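Side-chain contacts in uncharacterized peroxidase-related protein (Silicibacter sp., PDB 2PFX), which is of unknown function but, as a member of the AhpD-like, carboxymuconolactone decarboxylase-related proteins, probably acts as a thiol-dependent peroxidase: residues D21-Y26 with F46-L51; N39-Y44 with N52-M57; N59-G64 with T165-M170; F87-A92 with R173-T178. One frame throughout, in Å; residues are numbered along the deposited sequence. Where two conformers were deposited one is given.

Overall arrangement
The helices of this subunit are tied together by two pairs of crossing contacts. From the N terminus, helix 21-34 opens interaction 1 and helix 39-44 opens interaction 2 before either has closed. Both end on helix 48-63, interaction 1 at 46-51 and interaction 2 at 52-57, so two short loops interlock and the contacts touch. Farther along the same helix, 59-64 opens interaction 3, and 87-92 opens interaction 4. Helix 155-178 closes both in the same order, spanning 100 and 80 residues. Phe167 touches Phe54 and Met57, joining interactions 2 and 3, while a probable hydrogen bond from Val40 N to Tyr88 OH links interactions 2 and 4.

Interaction 1 (D21-Y26 with F46-L51); sequences DETQKY and FNVEKL
Thr23 meets both Val48 and Leu51, and the two halves of its small side chain divide the work. Its methyl CG2 turns to Leu51 CD2 at 4.1 Å, whereas its hydroxyl OG1 lies alongside Val48 CG2 at 3.9 Å, the two side chains running past each other in opposite senses. One turn farther on, Tyr26 adds its ring: CD2 comes to 4.3 Å from Leu51 CD2, approached obliquely. Leu51 CD2 thus serves as a shared apolar tip for Thr23 and Tyr26. CG of Leu51 stands opposite the backbone N (chi1 173°), a setting that carries the branch across to helix 21-34. Buried Thr23 and Leu51 form the better-enclosed side, though at distances of modest packing; on the outer side Val48 and Tyr26 keep some exposure. There Glu22 starts toward the other helix, but its carboxylate turns off to Lys25, where Lys25 NZ and Glu22 OE2, 3.3 Å apart, form a salt bridge with a weak hydrogen bond. Tyr26 is also close to a bound tetraethylene glycol, probably from the crystallisation liquor. Helix 48-63 begins here with Asn47 as N-cap: its OD1 accepts from Lys50 N at 3.1 Å with an N-H...O angle of 156°, the donor lying above the carbonyl plane. Lys50 NZ itself forms a salt bridge with Asp60 of the second subunit. The contact thus joins the first turns of helices 21-34 and 48-63, with helix 39-44 alongside, its Leu41 touching both Tyr26 and Leu51 and its Tyr44 packing on Leu51.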
loop_
_atom_site.group_PDB
_atom_site.type_symbol
_atom_site.label_atom_id
_atom_site.label_comp_id
_atom_site.label_asym_id
_atom_site.label_seq_id
_atom_site.Cartn_x
_atom_site.Cartn_y
_atom_site.Cartn_z
ATOM N N ASP A 21 13.739 -42.946 -16.962
ATOM C CA ASP A 21 13.671 -42.966 -18.410
ATOM C C ASP A 21 12.548 -42.078 -18.937
ATOM O O ASP A 21 12.786 -41.353 -19.904
ATOM C CB ASP A 21 13.443 -44.398 -18.863
ATOM C CG ASP A 21 14.672 -45.258 -18.925
ATOM O OD1 ASP A 21 15.778 -44.811 -18.570
ATOM O OD2 ASP A 21 14.518 -46.417 -19.365
ATOM N N GLU A 22 11.364 -42.145 -18.338
ATOM C CA GLU A 22 10.262 -41.318 -18.846
ATOM C C GLU A 22 10.507 -39.829 -18.745
ATOM O O GLU A 22 10.028 -39.027 -19.567
ATOM C CB GLU A 22 8.969 -41.698 -18.109
ATOM C CG GLU A 22 8.391 -43.011 -18.598
ATOM C CD GLU A 22 8.231 -43.144 -20.096
ATOM O OE1 GLU A 22 7.361 -42.487 -20.702
ATOM O OE2 GLU A 22 8.997 -43.922 -20.703
ATOM N N THR A 23 11.248 -39.392 -17.738
ATOM C CA THR A 23 11.539 -37.959 -17.612
ATOM C C THR A 23 12.632 -37.518 -18.571
ATOM O O THR A 23 12.599 -36.445 -19.170
ATOM C CB THR A 23 11.941 -37.638 -16.161
ATOM O OG1 THR A 23 10.914 -38.097 -15.259
ATOM C CG2 THR A 23 12.107 -36.127 -16.047
ATOM N N GLN A 24 13.637 -38.376 -18.729
ATOM C CA GLN A 24 14.662 -38.207 -19.739
ATOM C C GLN A 24 14.084 -38.039 -21.149
ATOM O O GLN A 24 14.490 -37.149 -21.885
ATOM C CB GLN A 24 15.608 -39.425 -19.741
ATOM C CG GLN A 24 16.705 -39.308 -20.809
ATOM C CD GLN A 24 17.427 -37.975 -20.651
ATOM O OE1 GLN A 24 17.990 -37.753 -19.577
ATOM N NE2 GLN A 24 17.372 -37.144 -21.680
ATOM N N LYS A 25 13.175 -38.944 -21.479
ATOM C CA LYS A 25 12.463 -38.931 -22.750
ATOM C C LYS A 25 11.690 -37.630 -22.948
ATOM O O LYS A 25 11.692 -37.002 -24.007
ATOM C CB LYS A 25 11.485 -40.104 -22.819
ATOM C CG LYS A 25 12.037 -41.387 -23.402
ATOM C CD LYS A 25 11.093 -42.555 -23.201
ATOM C CE LYS A 25 9.844 -42.353 -24.053
ATOM N NZ LYS A 25 8.948 -43.532 -23.970
ATOM N N TYR A 26 11.013 -37.208 -21.892
ATOM C CA TYR A 26 10.184 -36.009 -21.941
ATOM C C TYR A 26 11.069 -34.812 -22.224
ATOM O O TYR A 26 10.821 -33.905 -23.008
ATOM C CB TYR A 26 9.417 -35.836 -20.630
ATOM C CG TYR A 26 8.600 -34.559 -20.572
ATOM C CD1 TYR A 26 7.517 -34.355 -21.418
ATOM C CD2 TYR A 26 8.913 -33.561 -19.659
ATOM C CE1 TYR A 26 6.770 -33.194 -21.368
ATOM C CE2 TYR A 26 8.180 -32.396 -19.597
ATOM C CZ TYR A 26 7.111 -32.220 -20.450
ATOM O OH TYR A 26 6.387 -31.050 -20.374
ATOM N N PHE A 46 12.419 -33.434 -9.856
ATOM C CA PHE A 46 12.859 -34.355 -8.812
ATOM C C PHE A 46 11.792 -35.375 -8.452
ATOM O O PHE A 46 12.060 -36.407 -7.829
ATOM C CB PHE A 46 13.290 -33.593 -7.547
ATOM C CG PHE A 46 12.153 -32.959 -6.768
ATOM C CD1 PHE A 46 11.705 -31.702 -7.150
ATOM C CD2 PHE A 46 11.565 -33.588 -5.687
ATOM C CE1 PHE A 46 10.673 -31.101 -6.459
ATOM C CE2 PHE A 46 10.519 -32.994 -5.001
ATOM C CZ PHE A 46 10.073 -31.745 -5.399
ATOM N N ASN A 47 10.546 -35.092 -8.840
ATOM C CA ASN A 47 9.433 -35.997 -8.536
ATOM C C ASN A 47 8.466 -36.034 -9.715
ATOM O O ASN A 47 7.830 -35.026 -10.041
ATOM C CB ASN A 47 8.747 -35.513 -7.275
ATOM C CG ASN A 47 7.574 -36.354 -6.838
ATOM O OD1 ASN A 47 6.688 -36.645 -7.644
ATOM N ND2 ASN A 47 7.576 -36.709 -5.560
ATOM N N VAL A 48 8.348 -37.170 -10.405
ATOM C CA VAL A 48 7.618 -37.098 -11.670
ATOM C C VAL A 48 6.131 -36.826 -11.477
ATOM O O VAL A 48 5.443 -36.298 -12.336
ATOM C CB VAL A 48 7.908 -38.373 -12.490
ATOM C CG1 VAL A 48 7.463 -39.651 -11.798
ATOM C CG2 VAL A 48 7.277 -38.169 -13.858
ATOM N N GLU A 49 5.583 -37.207 -10.331
ATOM C CA GLU A 49 4.188 -36.931 -10.028
ATOM C C GLU A 49 3.946 -35.426 -9.979
ATOM O O GLU A 49 2.948 -34.901 -10.457
ATOM C CB GLU A 49 3.773 -37.514 -8.692
ATOM C CG GLU A 49 3.493 -39.000 -8.652
ATOM C CD GLU A 49 4.447 -39.839 -9.488
ATOM O OE1 GLU A 49 4.342 -39.758 -10.729
ATOM O OE2 GLU A 49 5.290 -40.562 -8.911
ATOM N N LYS A 50 4.888 -34.719 -9.364
ATOM C CA LYS A 50 4.789 -33.276 -9.281
ATOM C C LYS A 50 4.932 -32.639 -10.647
ATOM O O LYS A 50 4.193 -31.726 -11.015
ATOM C CB LYS A 50 5.851 -32.768 -8.302
ATOM C CG LYS A 50 5.596 -33.259 -6.870
ATOM C CD LYS A 50 6.372 -32.461 -5.840
ATOM C CE LYS A 50 6.070 -32.965 -4.429
ATOM N NZ LYS A 50 4.700 -32.583 -3.978
ATOM N N LEU A 51 5.870 -33.125 -11.432
ATOM C CA LEU A 51 6.088 -32.617 -12.794
ATOM C C LEU A 51 4.861 -32.838 -13.656
ATOM O O LEU A 51 4.406 -32.030 -14.454
ATOM C CB LEU A 51 7.282 -33.339 -13.413
ATOM C CG LEU A 51 7.575 -33.075 -14.891
ATOM C CD1 LEU A 51 7.984 -31.621 -15.111
ATOM C CD2 LEU A 51 8.635 -34.041 -15.373
#

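Interaction 2 (N39-Y44 with N52-M57); sequences NVLKAY and NAFTAM
Phe54 is the bump of this contact, and Val40, Leu41 and Tyr44 make the hollow that takes it. The two helices form an alpha-helical hairpin in an all-helical, AhpD-like fold, their segment axes 10.2 Å apart and inclined at 146°, nearer antiparallel than parallel. The floor of the hollow is the Tyr44 ring, which forms an offset stack with Phe54: the centroids are 4.5 Å apart and the planes are only 14° from parallel. The offset places Phe54 CG over the centre of the Tyr44 ring and brings Phe54 CB onto the same face as a CH-pi donor, 4.1 Å from the centroid of Tyr44. With CG opposite its backbone N (chi1 176°), Phe54 extends straight across to the shorter helix, and its far end, CZ, meets Val40 CG2 at 3.7 Å. Leu41 CD2 closes the hollow from the rim, near the plane of the Phe54 ring. The polar end of Tyr44 is spoken for in the assembly, because its OH bonds to Asn163 of the second subunit and its ring stands edge-to-face with Trp159 of that subunit. Were an alanine here instead of the tyrosine, the stacking face would go, the Phe54 ring would probably be free to tilt and Asn163 of the second subunit would likely lose its hydroxyl partner. A second, smaller bump lies beside the first. Thr55 directs OG1 back to its own helix, where it bonds to Leu51 O, and offers its methyl to Leu41; there CG2 of Thr55 sits 3.6 Å from CD2 of Leu41.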
loop_
_atom_site.group_PDB
_atom_site.type_symbol
_atom_site.label_atom_id
_atom_site.label_comp_id
_atom_site.label_asym_id
_atom_site.label_seq_id
_atom_site.Cartn_x
_atom_site.Cartn_y
_atom_site.Cartn_z
ATOM N N ASN A 39 13.826 -24.348 -17.267
ATOM C CA ASN A 39 14.254 -24.637 -15.899
ATOM C C ASN A 39 13.140 -24.880 -14.919
ATOM O O ASN A 39 13.320 -25.590 -13.933
ATOM C CB ASN A 39 15.129 -23.464 -15.394
ATOM C CG ASN A 39 16.575 -23.597 -15.854
ATOM O OD1 ASN A 39 17.005 -24.656 -16.317
ATOM N ND2 ASN A 39 17.362 -22.532 -15.721
ATOM N N VAL A 40 11.939 -24.319 -15.123
ATOM C CA VAL A 40 10.835 -24.681 -14.252
ATOM C C VAL A 40 10.565 -26.177 -14.287
ATOM O O VAL A 40 10.204 -26.799 -13.293
ATOM C CB VAL A 40 9.561 -23.898 -14.629
ATOM C CG1 VAL A 40 9.088 -24.256 -16.024
ATOM C CG2 VAL A 40 8.467 -24.163 -13.603
ATOM N N LEU A 41 10.751 -26.782 -15.469
ATOM C CA LEU A 41 10.518 -28.218 -15.528
ATOM C C LEU A 41 11.603 -28.988 -14.776
ATOM O O LEU A 41 11.284 -29.962 -14.103
ATOM C CB LEU A 41 10.437 -28.697 -16.971
ATOM C CG LEU A 41 9.323 -28.072 -17.802
ATOM C CD1 LEU A 41 9.456 -28.564 -19.235
ATOM C CD2 LEU A 41 7.965 -28.364 -17.178
ATOM N N LYS A 42 12.842 -28.538 -14.888
ATOM C CA LYS A 42 13.909 -29.195 -14.112
ATOM C C LYS A 42 13.636 -29.062 -12.630
ATOM O O LYS A 42 14.009 -29.932 -11.835
ATOM C CB LYS A 42 15.269 -28.619 -14.484
ATOM C CG LYS A 42 15.597 -28.693 -15.970
ATOM C CD LYS A 42 16.958 -28.085 -16.297
ATOM C CE LYS A 42 17.486 -28.644 -17.612
ATOM N NZ LYS A 42 18.501 -27.732 -18.203
ATOM N N ALA A 43 12.965 -27.981 -12.250
ATOM C CA ALA A 43 12.679 -27.740 -10.845
ATOM C C ALA A 43 11.713 -28.778 -10.293
ATOM O O ALA A 43 11.888 -29.247 -9.168
ATOM C CB ALA A 43 12.158 -26.311 -10.632
ATOM N N TYR A 44 10.705 -29.124 -11.094
ATOM C CA TYR A 44 9.709 -30.092 -10.663
ATOM C C TYR A 44 10.138 -31.529 -10.897
ATOM O O TYR A 44 9.524 -32.451 -10.341
ATOM C CB TYR A 44 8.370 -29.864 -11.388
ATOM C CG TYR A 44 7.597 -28.713 -10.777
ATOM C CD1 TYR A 44 7.807 -27.421 -11.230
ATOM C CD2 TYR A 44 6.686 -28.916 -9.754
ATOM C CE1 TYR A 44 7.109 -26.368 -10.666
ATOM C CE2 TYR A 44 5.979 -27.874 -9.192
ATOM C CZ TYR A 44 6.200 -26.606 -9.659
ATOM O OH TYR A 44 5.508 -25.554 -9.113
ATOM N N ASN A 52 4.276 -34.026 -13.512
ATOM C CA ASN A 52 3.056 -34.383 -14.216
ATOM C C ASN A 52 1.898 -33.447 -13.896
ATOM O O ASN A 52 1.144 -33.024 -14.778
ATOM C CB ASN A 52 2.689 -35.817 -13.857
ATOM C CG ASN A 52 3.541 -36.834 -14.592
ATOM O OD1 ASN A 52 4.256 -36.530 -15.543
ATOM N ND2 ASN A 52 3.417 -38.063 -14.112
ATOM N N ALA A 53 1.726 -33.118 -12.622
ATOM C CA ALA A 53 0.607 -32.263 -12.207
ATOM C C ALA A 53 0.771 -30.814 -12.635
ATOM O O ALA A 53 -0.181 -30.094 -12.961
ATOM C CB ALA A 53 0.456 -32.344 -10.690
ATOM N N PHE A 54 2.050 -30.406 -12.595
ATOM C CA PHE A 54 2.392 -29.051 -12.990
ATOM C C PHE A 54 2.107 -28.871 -14.484
ATOM O O PHE A 54 1.413 -27.980 -14.940
ATOM C CB PHE A 54 3.868 -28.736 -12.689
ATOM C CG PHE A 54 4.224 -27.350 -13.211
ATOM C CD1 PHE A 54 3.810 -26.225 -12.524
ATOM C CD2 PHE A 54 4.948 -27.208 -14.373
ATOM C CE1 PHE A 54 4.133 -24.971 -12.997
ATOM C CE2 PHE A 54 5.274 -25.964 -14.864
ATOM C CZ PHE A 54 4.835 -24.842 -14.169
ATOM N N THR A 55 2.702 -29.784 -15.236
ATOM C CA THR A 55 2.608 -29.705 -16.695
ATOM C C THR A 55 1.183 -29.942 -17.174
ATOM O O THR A 55 0.782 -29.297 -18.151
ATOM C CB THR A 55 3.575 -30.698 -17.386
ATOM O OG1 THR A 55 3.174 -32.020 -17.046
ATOM C CG2 THR A 55 4.985 -30.411 -16.909
ATOM N N ALA A 56 0.445 -30.823 -16.514
ATOM C CA ALA A 56 -0.930 -31.047 -16.974
ATOM C C ALA A 56 -1.738 -29.757 -16.892
ATOM O O ALA A 56 -2.542 -29.412 -17.751
ATOM C CB ALA A 56 -1.598 -32.133 -16.158
HETATM N N MSE A 57 -1.514 -29.026 -15.798
HETATM C CA MSE A 57 -2.232 -27.780 -15.610
HETATM C C MSE A 57 -1.718 -26.713 -16.561
HETATM O O MSE A 57 -2.538 -26.056 -17.200
HETATM C CB MSE A 57 -2.093 -27.329 -14.155
HETATM C CG MSE A 57 -2.825 -26.017 -13.929
HETATM SE SE MSE A 57 -2.990 -25.494 -12.113
HETATM C CE MSE A 57 -4.214 -26.913 -11.679
#

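Interaction 3 (N59-G64 with T165-M170); sequences NDLMLG and TGFFNM
Apolar packing joins Leu61 to Phe167, the leucine reaching the root of the aromatic side chain. In the conformer described, Leu61 CD2 lies beside Phe167 CB and CG and approaches the ring obliquely; a second conformer of Leu61 makes the exact separation doubtful. The other cross-contact is Met-aromatic. Selenomethionine Met62 is bent at both chi2 (-46°) and chi3 (-81°), which curls SE round to Phe168: it sits in the plane of the ring, at the edge, 3.6 Å from CE2. These side chains join helix 48-63 to helix 155-178, the long C-terminal helix of this AhpD-like fold. Aromatic packing continues within 165-170, where Phe167 CD2 lies 3.8 Å above the plane of the Phe168 ring, toward its rim. Phe168 also meets His93 edge-to-face and packs on helix 70-84, so an alanine in its place would probably leave the selenium without an aromatic edge and open a gap beside His93. The hydrogen bonds of Asn169 run within its own helix and to its neighbours: Thr165 O receives both Asn169 N and, from above the carbonyl plane, Asn169 ND2 at 3.0 Å, while Asn169 OD1 accepts from Arg173 NH1 and from Asn84 ND2 of helix 70-84.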
loop_
_atom_site.group_PDB
_atom_site.type_symbol
_atom_site.label_atom_id
_atom_site.label_comp_id
_atom_site.label_asym_id
_atom_site.label_seq_id
_atom_site.Cartn_x
_atom_site.Cartn_y
_atom_site.Cartn_z
ATOM N N ASN A 59 -0.362 -27.027 -19.461
ATOM C CA ASN A 59 -0.745 -27.277 -20.855
ATOM C C ASN A 59 -2.218 -26.933 -21.078
ATOM O O ASN A 59 -2.568 -26.263 -22.055
ATOM C CB ASN A 59 -0.413 -28.727 -21.245
ATOM C CG ASN A 59 1.075 -28.908 -21.509
ATOM O OD1 ASN A 59 1.756 -27.981 -21.936
ATOM N ND2 ASN A 59 1.585 -30.096 -21.226
ATOM N N ASP A 60 -3.048 -27.389 -20.155
ATOM C CA ASP A 60 -4.483 -27.166 -20.334
ATOM C C ASP A 60 -4.757 -25.677 -20.433
ATOM O O ASP A 60 -5.410 -25.199 -21.340
ATOM C CB ASP A 60 -5.286 -27.746 -19.189
ATOM C CG ASP A 60 -6.760 -27.410 -19.346
ATOM O OD1 ASP A 60 -7.373 -28.061 -20.209
ATOM O OD2 ASP A 60 -7.259 -26.518 -18.644
ATOM N N LEU A 61 -4.183 -24.940 -19.473
ATOM C CA LEU A 61 -4.457 -23.508 -19.427
ATOM C C LEU A 61 -3.861 -22.714 -20.572
ATOM O O LEU A 61 -4.527 -21.813 -21.076
ATOM C CB LEU A 61 -3.890 -23.002 -18.108
ATOM C CG LEU A 61 -4.703 -23.215 -16.845
ATOM C CD1 LEU A 61 -4.714 -24.595 -16.226
ATOM C CD2 LEU A 61 -4.079 -22.257 -15.831
HETATM N N MSE A 62 -2.625 -23.042 -20.932
HETATM C CA MSE A 62 -1.902 -22.260 -21.920
HETATM C C MSE A 62 -2.085 -22.749 -23.349
HETATM O O MSE A 62 -2.019 -21.951 -24.303
HETATM C CB MSE A 62 -0.410 -22.258 -21.573
HETATM C CG MSE A 62 -0.091 -21.547 -20.268
HETATM SE SE MSE A 62 -0.945 -19.832 -19.979
HETATM C CE MSE A 62 0.349 -18.941 -21.069
ATOM N N LEU A 63 -2.282 -24.056 -23.482
ATOM C CA LEU A 63 -2.345 -24.601 -24.834
ATOM C C LEU A 63 -3.630 -25.306 -25.153
ATOM O O LEU A 63 -3.879 -25.580 -26.325
ATOM C CB LEU A 63 -1.138 -25.554 -25.045
ATOM C CG LEU A 63 0.216 -24.828 -24.896
ATOM C CD1 LEU A 63 1.399 -25.789 -24.924
ATOM C CD2 LEU A 63 0.405 -23.764 -25.973
ATOM N N GLY A 64 -4.434 -25.614 -24.150
ATOM C CA GLY A 64 -5.684 -26.290 -24.429
ATOM C C GLY A 64 -6.734 -25.380 -25.026
ATOM O O GLY A 64 -6.531 -24.178 -25.217
ATOM N N THR A 165 -4.782 -16.188 -15.026
ATOM C CA THR A 165 -4.332 -15.180 -14.087
ATOM C C THR A 165 -3.930 -15.806 -12.750
ATOM O O THR A 165 -2.832 -15.592 -12.230
ATOM C CB THR A 165 -5.450 -14.145 -13.818
ATOM O OG1 THR A 165 -5.782 -13.432 -15.030
ATOM C CG2 THR A 165 -5.003 -13.093 -12.820
ATOM N N GLY A 166 -4.810 -16.616 -12.162
ATOM C CA GLY A 166 -4.505 -17.280 -10.896
ATOM C C GLY A 166 -3.275 -18.162 -10.998
ATOM O O GLY A 166 -2.446 -18.158 -10.080
ATOM N N PHE A 167 -3.156 -18.894 -12.097
ATOM C CA PHE A 167 -1.995 -19.770 -12.287
ATOM C C PHE A 167 -0.697 -18.985 -12.214
ATOM O O PHE A 167 0.207 -19.461 -11.531
ATOM C CB PHE A 167 -2.118 -20.533 -13.603
ATOM C CG PHE A 167 -1.054 -21.567 -13.890
ATOM C CD1 PHE A 167 -0.924 -22.736 -13.164
ATOM C CD2 PHE A 167 -0.173 -21.315 -14.930
ATOM C CE1 PHE A 167 0.078 -23.636 -13.480
ATOM C CE2 PHE A 167 0.809 -22.205 -15.284
ATOM C CZ PHE A 167 0.906 -23.372 -14.554
ATOM N N PHE A 168 -0.571 -17.814 -12.851
ATOM C CA PHE A 168 0.705 -17.103 -12.769
ATOM C C PHE A 168 0.887 -16.463 -11.416
ATOM O O PHE A 168 2.024 -16.186 -11.017
ATOM C CB PHE A 168 0.862 -16.083 -13.927
ATOM C CG PHE A 168 1.198 -16.984 -15.127
ATOM C CD1 PHE A 168 2.492 -17.458 -15.290
ATOM C CD2 PHE A 168 0.201 -17.355 -16.007
ATOM C CE1 PHE A 168 2.779 -18.309 -16.344
ATOM C CE2 PHE A 168 0.487 -18.193 -17.078
ATOM C CZ PHE A 168 1.780 -18.661 -17.240
ATOM N N ASN A 169 -0.220 -16.233 -10.703
ATOM C CA ASN A 169 -0.049 -15.775 -9.321
ATOM C C ASN A 169 0.551 -16.897 -8.452
ATOM O O ASN A 169 1.142 -16.666 -7.382
ATOM C CB ASN A 169 -1.391 -15.292 -8.761
ATOM C CG ASN A 169 -1.551 -13.806 -9.078
ATOM O OD1 ASN A 169 -0.944 -12.983 -8.400
ATOM N ND2 ASN A 169 -2.303 -13.485 -10.109
HETATM N N MSE A 170 0.393 -18.142 -8.894
HETATM C CA MSE A 170 1.019 -19.280 -8.220
HETATM C C MSE A 170 2.481 -19.348 -8.681
HETATM O O MSE A 170 3.399 -19.315 -7.869
HETATM C CB MSE A 170 0.359 -20.622 -8.477
HETATM C CG MSE A 170 1.179 -21.856 -8.075
HETATM SE SE MSE A 170 0.173 -23.485 -8.395
HETATM C CE MSE A 170 0.701 -23.501 -10.246
#

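Interaction 4 (F87-A92 with R173-T178); sequences FYCLVA and RVASAT
With CG opposite the backbone N (chi1 179°), Tyr88 swings its ring past Ala175, while the backbone aims its CB at that residue's methyl. Cys89, with SG opposite its carbonyl carbon (chi1 -64°), turns the sulfur to the same side. Cys89 is the second cysteine of a CxxC sequence with His93 four residues on, the CxxCxxxH motif of AhpD-type peroxidases, in this AhpD-like helical fold; in such relatives the two thiols are the redox centre, so a similar role is probable here. The contact is small. Tyr88 CB lies 3.9 Å from Ala175 CB, and Cys89 SG is at 4.5 Å from that carbon, so one methyl group is shared by the two side chains, snugly by the tyrosine and loosely by the cysteine. With nothing beyond CB on Ala175, the backbones come close, the CA atoms of Tyr88 and Ala175 being 6.5 Å apart. The tyrosine hydroxyl looks the other way, to helix 39-44, where it is hydrogen-bonded to Val40 N. A water spans the remaining distance between the helices: it accepts from Phe87 N at 3.2 Å and is 2.9 Å from Ser176 OG, pairing a backbone N-H of the first turn of helix 87-101 with a serine of helix 155-178. Phe87 packs on Met109 of the third subunit, and Arg173 hydrogen-bonds through NE and NH2 to carbonyls of Met133 and Thr134 of the second. Near the end of helix 155-178, Val174 O is gripped from opposite faces of its plane by Thr178 N and by Thr178 OG1, the latter at 2.9 Å.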
loop_
_atom_site.group_PDB
_atom_site.type_symbol
_atom_site.label_atom_id
_atom_site.label_comp_id
_atom_site.label_asym_id
_atom_site.label_seq_id
_atom_site.Cartn_x
_atom_site.Cartn_y
_atom_site.Cartn_z
ATOM N N PHE A 87 11.069 -12.308 -12.044
ATOM C CA PHE A 87 12.124 -12.424 -13.047
ATOM C C PHE A 87 11.981 -13.631 -13.960
ATOM O O PHE A 87 12.077 -13.449 -15.179
ATOM C CB PHE A 87 13.501 -12.464 -12.340
ATOM C CG PHE A 87 14.686 -12.470 -13.288
ATOM C CD1 PHE A 87 14.929 -11.496 -14.233
ATOM C CD2 PHE A 87 15.581 -13.531 -13.229
ATOM C CE1 PHE A 87 15.996 -11.579 -15.105
ATOM C CE2 PHE A 87 16.657 -13.603 -14.076
ATOM C CZ PHE A 87 16.890 -12.626 -15.032
ATOM N N TYR A 88 11.799 -14.834 -13.416
ATOM C CA TYR A 88 11.730 -16.047 -14.216
ATOM C C TYR A 88 10.667 -15.849 -15.307
ATOM O O TYR A 88 10.864 -16.109 -16.495
ATOM C CB TYR A 88 11.445 -17.328 -13.390
ATOM C CG TYR A 88 11.370 -18.556 -14.283
ATOM C CD1 TYR A 88 10.244 -19.025 -14.950
ATOM C CD2 TYR A 88 12.529 -19.321 -14.467
ATOM C CE1 TYR A 88 10.234 -20.128 -15.743
ATOM C CE2 TYR A 88 12.539 -20.443 -15.269
ATOM C CZ TYR A 88 11.395 -20.849 -15.910
ATOM O OH TYR A 88 11.340 -21.961 -16.709
ATOM N N CYS A 89 9.480 -15.513 -14.819
ATOM C CA CYS A 89 8.291 -15.582 -15.654
ATOM C C CYS A 89 8.309 -14.415 -16.627
ATOM O O CYS A 89 7.836 -14.550 -17.752
ATOM C CB CYS A 89 7.053 -15.579 -14.749
ATOM S SG CYS A 89 6.936 -17.043 -13.672
ATOM N N LEU A 90 8.873 -13.284 -16.201
ATOM C CA LEU A 90 8.942 -12.121 -17.091
ATOM C C LEU A 90 9.846 -12.435 -18.278
ATOM O O LEU A 90 9.581 -12.044 -19.413
ATOM C CB LEU A 90 9.397 -10.873 -16.353
ATOM C CG LEU A 90 8.319 -10.145 -15.539
ATOM C CD1 LEU A 90 8.909 -9.186 -14.517
ATOM C CD2 LEU A 90 7.369 -9.426 -16.507
ATOM N N VAL A 91 10.908 -13.176 -17.980
ATOM C CA VAL A 91 11.822 -13.576 -19.042
ATOM C C VAL A 91 11.216 -14.641 -19.945
ATOM O O VAL A 91 11.273 -14.502 -21.175
ATOM C CB VAL A 91 13.139 -14.100 -18.426
ATOM C CG1 VAL A 91 13.993 -14.731 -19.521
ATOM C CG2 VAL A 91 13.830 -12.966 -17.691
ATOM N N ALA A 92 10.664 -15.676 -19.330
ATOM C CA ALA A 92 10.145 -16.800 -20.096
ATOM C C ALA A 92 8.939 -16.387 -20.936
ATOM O O ALA A 92 8.871 -16.706 -22.135
ATOM C CB ALA A 92 9.813 -17.957 -19.160
ATOM N N ARG A 173 5.020 -16.835 -7.583
ATOM C CA ARG A 173 5.385 -16.900 -6.156
ATOM C C ARG A 173 6.376 -18.014 -5.908
ATOM O O ARG A 173 7.348 -17.888 -5.159
ATOM C CB ARG A 173 4.097 -17.028 -5.328
ATOM C CG ARG A 173 3.336 -15.688 -5.329
ATOM C CD ARG A 173 2.111 -15.655 -4.427
ATOM N NE ARG A 173 1.753 -14.250 -4.248
ATOM C CZ ARG A 173 1.073 -13.462 -5.048
ATOM N NH1 ARG A 173 0.596 -13.931 -6.188
ATOM N NH2 ARG A 173 0.866 -12.196 -4.710
ATOM N N VAL A 174 6.099 -19.146 -6.574
ATOM C CA VAL A 174 7.025 -20.267 -6.426
ATOM C C VAL A 174 8.385 -19.897 -6.987
ATOM O O VAL A 174 9.445 -20.138 -6.394
ATOM C CB VAL A 174 6.426 -21.491 -7.131
ATOM C CG1 VAL A 174 7.471 -22.612 -7.172
ATOM C CG2 VAL A 174 5.152 -21.950 -6.440
ATOM N N ALA A 175 8.378 -19.279 -8.175
ATOM C CA ALA A 175 9.652 -18.967 -8.813
ATOM C C ALA A 175 10.440 -17.968 -7.988
ATOM O O ALA A 175 11.620 -18.152 -7.729
ATOM C CB ALA A 175 9.443 -18.451 -10.237
ATOM N N SER A 176 9.755 -16.911 -7.567
ATOM C CA SER A 176 10.474 -15.874 -6.826
ATOM C C SER A 176 10.894 -16.410 -5.461
ATOM O O SER A 176 11.986 -16.133 -4.985
ATOM C CB SER A 176 9.642 -14.601 -6.701
ATOM O OG SER A 176 9.539 -13.951 -7.951
ATOM N N ALA A 177 10.058 -17.199 -4.810
ATOM C CA ALA A 177 10.443 -17.650 -3.477
ATOM C C ALA A 177 11.623 -18.613 -3.516
ATOM O O ALA A 177 12.349 -18.737 -2.520
ATOM C CB ALA A 177 9.262 -18.326 -2.788
ATOM N N THR A 178 11.807 -19.319 -4.630
ATOM C CA THR A 178 12.890 -20.298 -4.684
ATOM C C THR A 178 14.119 -19.826 -5.452
ATOM O O THR A 178 15.079 -20.580 -5.641
ATOM C CB THR A 178 12.393 -21.619 -5.294
ATOM O OG1 THR A 178 11.989 -21.439 -6.657
ATOM C CG2 THR A 178 11.191 -22.124 -4.501
HETATM O O HOH W 1 11.820 -12.585 -8.986
#